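Local coordinates for SIS domain protein (Listeria monocytogenes str. 4b F2365, PDB 3FXA) that is probably a sugar-phosphate isomerase or sugar-phosphate-binding protein of the SIS-domain family, though its substrate has not been established, at residues S23-P26 with E27-S30; G124-N128 with P129-I133. One frame throughout, in Å; residues are numbered along the deposited sequence.

Interaction 1 of 2, residues S23-P26 with E27-S30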
# COMPACT_ATOMS: atom_id res chain seq x y z
N SER A 23 -15.29 23.28 11.20
CA SER A 23 -15.96 24.58 11.13
C SER A 23 -14.99 25.76 11.32
O SER A 23 -15.20 26.81 10.71
CB SER A 23 -17.17 24.69 12.07
OG SER A 23 -16.80 24.62 13.42
N ARG A 24 -13.91 25.57 12.10
CA ARG A 24 -12.89 26.62 12.32
C ARG A 24 -11.81 26.72 11.23
O ARG A 24 -10.87 27.54 11.34
CB ARG A 24 -12.22 26.44 13.69
CG ARG A 24 -13.10 26.78 14.87
CD ARG A 24 -12.32 26.86 16.18
NE ARG A 24 -11.30 27.92 16.18
CZ ARG A 24 -9.96 27.78 16.16
NH1 ARG A 24 -9.35 26.58 16.16
NH2 ARG A 24 -9.19 28.87 16.15
N LEU A 25 -11.92 25.94 10.15
CA LEU A 25 -10.89 25.97 9.11
C LEU A 25 -10.55 27.36 8.54
O LEU A 25 -9.38 27.64 8.35
CB LEU A 25 -11.12 24.90 8.02
CG LEU A 25 -10.75 23.48 8.46
CD1 LEU A 25 -11.21 22.47 7.41
CD2 LEU A 25 -9.23 23.36 8.66
N PRO A 26 -11.55 28.25 8.33
CA PRO A 26 -11.21 29.60 7.87
C PRO A 26 -10.25 30.42 8.79
O PRO A 26 -9.46 31.21 8.26
CB PRO A 26 -12.58 30.28 7.79
CG PRO A 26 -13.53 29.18 7.56
CD PRO A 26 -13.01 28.06 8.38
N GLU A 27 -10.29 30.18 10.10
CA GLU A 27 -9.43 30.87 11.08
C GLU A 27 -7.99 30.36 11.16
O GLU A 27 -7.08 31.14 11.46
CB GLU A 27 -10.05 30.79 12.48
CG GLU A 27 -11.47 31.32 12.63
CD GLU A 27 -12.05 31.05 14.02
OE1 GLU A 27 -11.28 30.87 15.00
OE2 GLU A 27 -13.30 31.01 14.14
N VAL A 28 -7.80 29.06 10.87
CA VAL A 28 -6.52 28.37 11.03
C VAL A 28 -5.75 28.13 9.71
O VAL A 28 -4.57 27.77 9.74
CB VAL A 28 -6.72 27.04 11.79
CG1 VAL A 28 -7.52 27.29 13.12
CG2 VAL A 28 -7.43 26.02 10.90
N THR A 29 -6.42 28.33 8.57
CA THR A 29 -5.79 28.26 7.26
C THR A 29 -5.43 29.69 6.78
O THR A 29 -5.88 30.71 7.38
CB THR A 29 -6.68 27.54 6.22
OG1 THR A 29 -7.96 28.18 6.15
CG2 THR A 29 -6.91 26.08 6.56
N SER A 30 -4.64 29.73 5.70
CA SER A 30 -4.20 30.96 5.04
C SER A 30 -4.94 31.12 3.73
O SER A 30 -4.83 30.26 2.84
CB SER A 30 -2.68 30.92 4.76
OG SER A 30 -2.29 31.98 3.88
O HOH W 1 -8.73 30.87 5.56
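The carbonyl oxygen of Leu-25 is gripped by three donors from one turn further on. Thr-29 N meets it almost head-on, at 3.0 Å from Leu-25 O with a C=O...N angle of 167°, the i to i+4 bond of an alpha-helical turn. The hydroxyl gives the shortest bond of the three: Thr-29 OG1 donates to Leu-25 O at 2.7 Å, from above the carbonyl plane. A chi1 of 56° places OG1 between the backbone N and the carbonyl carbon of Thr-29, which folds the hydroxyl back over the turn. Val-28 N joins from still further out of the plane, 3.3 Å from Leu-25 O. A water then donates to both Pro-26 O and Thr-29 OG1, tying the hydroxyl to the next carbonyl of the turn.

At the start of the helix, Arg-24 O accepts from Glu-27 N, and the side chains of the two residues pair as a salt bridge. The arginine bends at chi3 and presents its side, so that NE and NH2 both go to Glu-27 OE1, NH2 at 3.1 Å. Both nitrogens approach from one face of the carboxylate, whose plane stands 79° from the guanidinium. Val-28 CG1 lies obliquely against the same guanidinium, 3.6 Å from Arg-24 NH1, while Val-28 CG2 touches Leu-25 CD2 at 3.9 Å.

Leu-25 packs on Ala-162, Ala-165 and Ser-166 of helix 157-177, and Trp-15 of a second subunit packs on Leu-25, Pro-26 and Thr-29. With helix 25-28 ending at Val-28, the threonine hydroxyl adds a side-chain bond to the last turn, whereas the tilted, single-oxygen salt bridge is probably a weaker tie than a coplanar two-oxygen pairing would be.

Interaction 2 of 2, residues G124-N128 with P129-I133; sequences GVTEN and PDSVI
Asn-128 and Ser-131 close a type I beta turn in which one carbonyl oxygen takes two bonds from the serine. Ser-131 OG donates to Asn-128 O at 2.7 Å, lying in the carbonyl plane, while Ser-131 N reaches Asn-128 O at 3.2 Å from well above that plane. The asparagine side chain follows the turn as well: with CG anti to the backbone N (chi1 -173°), the amide extends over the chain ahead, and Asn-128 OD1 accepts from Asp-130 N at 3.3 Å, an Asx turn in which the N-H comes from above the plane of the amide carbonyl. Its other end, ND2, lies 3.6 Å from Ser-131 CB.

Behind this first shell, Thr-126 OG1 accepts from Asn-128 N at 3.3 Å, an ST turn that fixes the backbone ahead of Asn-128. Asn-128 ND2 donates to Gly-102 O, and the Thr-126 hydroxyl is in turn hydrogen-bonded to Lys-101 O. Thr-126 CG2 comes 3.6 Å from Ser-131 OG, beside the serine that N-caps helix 132-136. Beyond the cap, Ile-133 lays its CG2 branch 3.4 Å from Gly-124 CA, a close approach to a residue without a side chain.

The turn thus carries the chain from strand 121-126 into helix 132-136, the first half of a beta-alpha-beta unit completed by strand 139-142, whose Phe-140 touches Thr-126 and Pro-129, while Ile-133 packs on Leu-108 and Leu-109 of helix 106-109.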
# COMPACT_ATOMS: atom_id res chain seq x y z
N GLY A 124 4.13 22.63 2.24
CA GLY A 124 4.32 22.09 3.58
C GLY A 124 3.04 22.24 4.39
O GLY A 124 2.65 23.38 4.69
N VAL A 125 2.43 21.12 4.75
CA VAL A 125 1.15 21.09 5.48
C VAL A 125 1.43 20.80 6.95
O VAL A 125 1.66 19.65 7.34
CB VAL A 125 0.18 20.06 4.87
CG1 VAL A 125 -1.14 20.10 5.63
CG2 VAL A 125 -0.03 20.32 3.38
N THR A 126 1.37 21.84 7.78
CA THR A 126 1.75 21.74 9.18
C THR A 126 1.09 22.82 10.04
O THR A 126 0.62 23.82 9.50
CB THR A 126 3.31 21.81 9.31
OG1 THR A 126 3.70 21.67 10.68
CG2 THR A 126 3.92 23.09 8.72
N GLU A 127 1.05 22.59 11.35
CA GLU A 127 0.52 23.61 12.28
C GLU A 127 1.58 24.65 12.66
O GLU A 127 1.24 25.78 13.01
CB GLU A 127 -0.05 22.98 13.58
CG GLU A 127 0.98 22.57 14.67
CD GLU A 127 0.39 21.77 15.83
OE1 GLU A 127 -0.85 21.60 15.95
OE2 GLU A 127 1.20 21.34 16.67
N ASN A 128 2.85 24.24 12.55
CA ASN A 128 3.99 24.98 13.08
C ASN A 128 4.71 25.89 12.07
O ASN A 128 5.48 25.38 11.23
CB ASN A 128 4.95 23.94 13.72
CG ASN A 128 6.11 24.55 14.48
OD1 ASN A 128 6.16 25.76 14.74
ND2 ASN A 128 7.07 23.69 14.85
N PRO A 129 4.50 27.23 12.16
CA PRO A 129 5.14 28.14 11.19
C PRO A 129 6.67 28.28 11.30
O PRO A 129 7.30 28.80 10.36
CB PRO A 129 4.43 29.48 11.48
CG PRO A 129 4.11 29.43 12.88
CD PRO A 129 3.81 28.01 13.22
N ASP A 130 7.25 27.83 12.43
CA ASP A 130 8.70 27.86 12.70
C ASP A 130 9.37 26.49 12.44
O ASP A 130 10.56 26.31 12.74
CB ASP A 130 8.95 28.32 14.14
CG ASP A 130 8.31 29.69 14.43
OD1 ASP A 130 8.41 30.60 13.57
OD2 ASP A 130 7.71 29.85 15.50
N SER A 131 8.60 25.53 11.91
CA SER A 131 9.12 24.21 11.54
C SER A 131 9.92 24.26 10.23
O SER A 131 9.76 25.18 9.41
CB SER A 131 7.97 23.21 11.40
OG SER A 131 7.10 23.48 10.28
N VAL A 132 10.74 23.23 10.03
CA VAL A 132 11.54 23.09 8.81
C VAL A 132 10.64 23.00 7.57
O VAL A 132 10.88 23.69 6.58
CB VAL A 132 12.50 21.86 8.91
CG1 VAL A 132 13.12 21.54 7.54
CG2 VAL A 132 13.55 22.13 9.95
N ILE A 133 9.60 22.18 7.66
CA ILE A 133 8.63 21.98 6.57
C ILE A 133 7.96 23.32 6.19
O ILE A 133 7.87 23.64 5.01
CB ILE A 133 7.61 20.83 6.92
CG1 ILE A 133 8.33 19.48 6.84
CG2 ILE A 133 6.41 20.88 6.00
CD1 ILE A 133 7.52 18.25 7.19

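Overall arrangement
Both are local contacts within one continuous stretch: interaction 1 runs along the short helix 25-28, interaction 2 joins strand 121-126 of the parallel sheet to helix 132-136. Interaction 1 is a surface contact outside the sheet, backed by helix 157-177 and met by a second subunit. Interaction 2 is partly buried and is touched by no other chain. Their centres are 16 Å apart and they do not meet, although helix 157-177 packs on Leu-25 of the first and Val-125 of the second. In each, a hydroxyl and the backbone N-H of the same residue donate to one carbonyl oxygen, and each ends at or includes a serine that N-caps the following helix; interaction 1 adds a charged pair and a water, interaction 2 an amide.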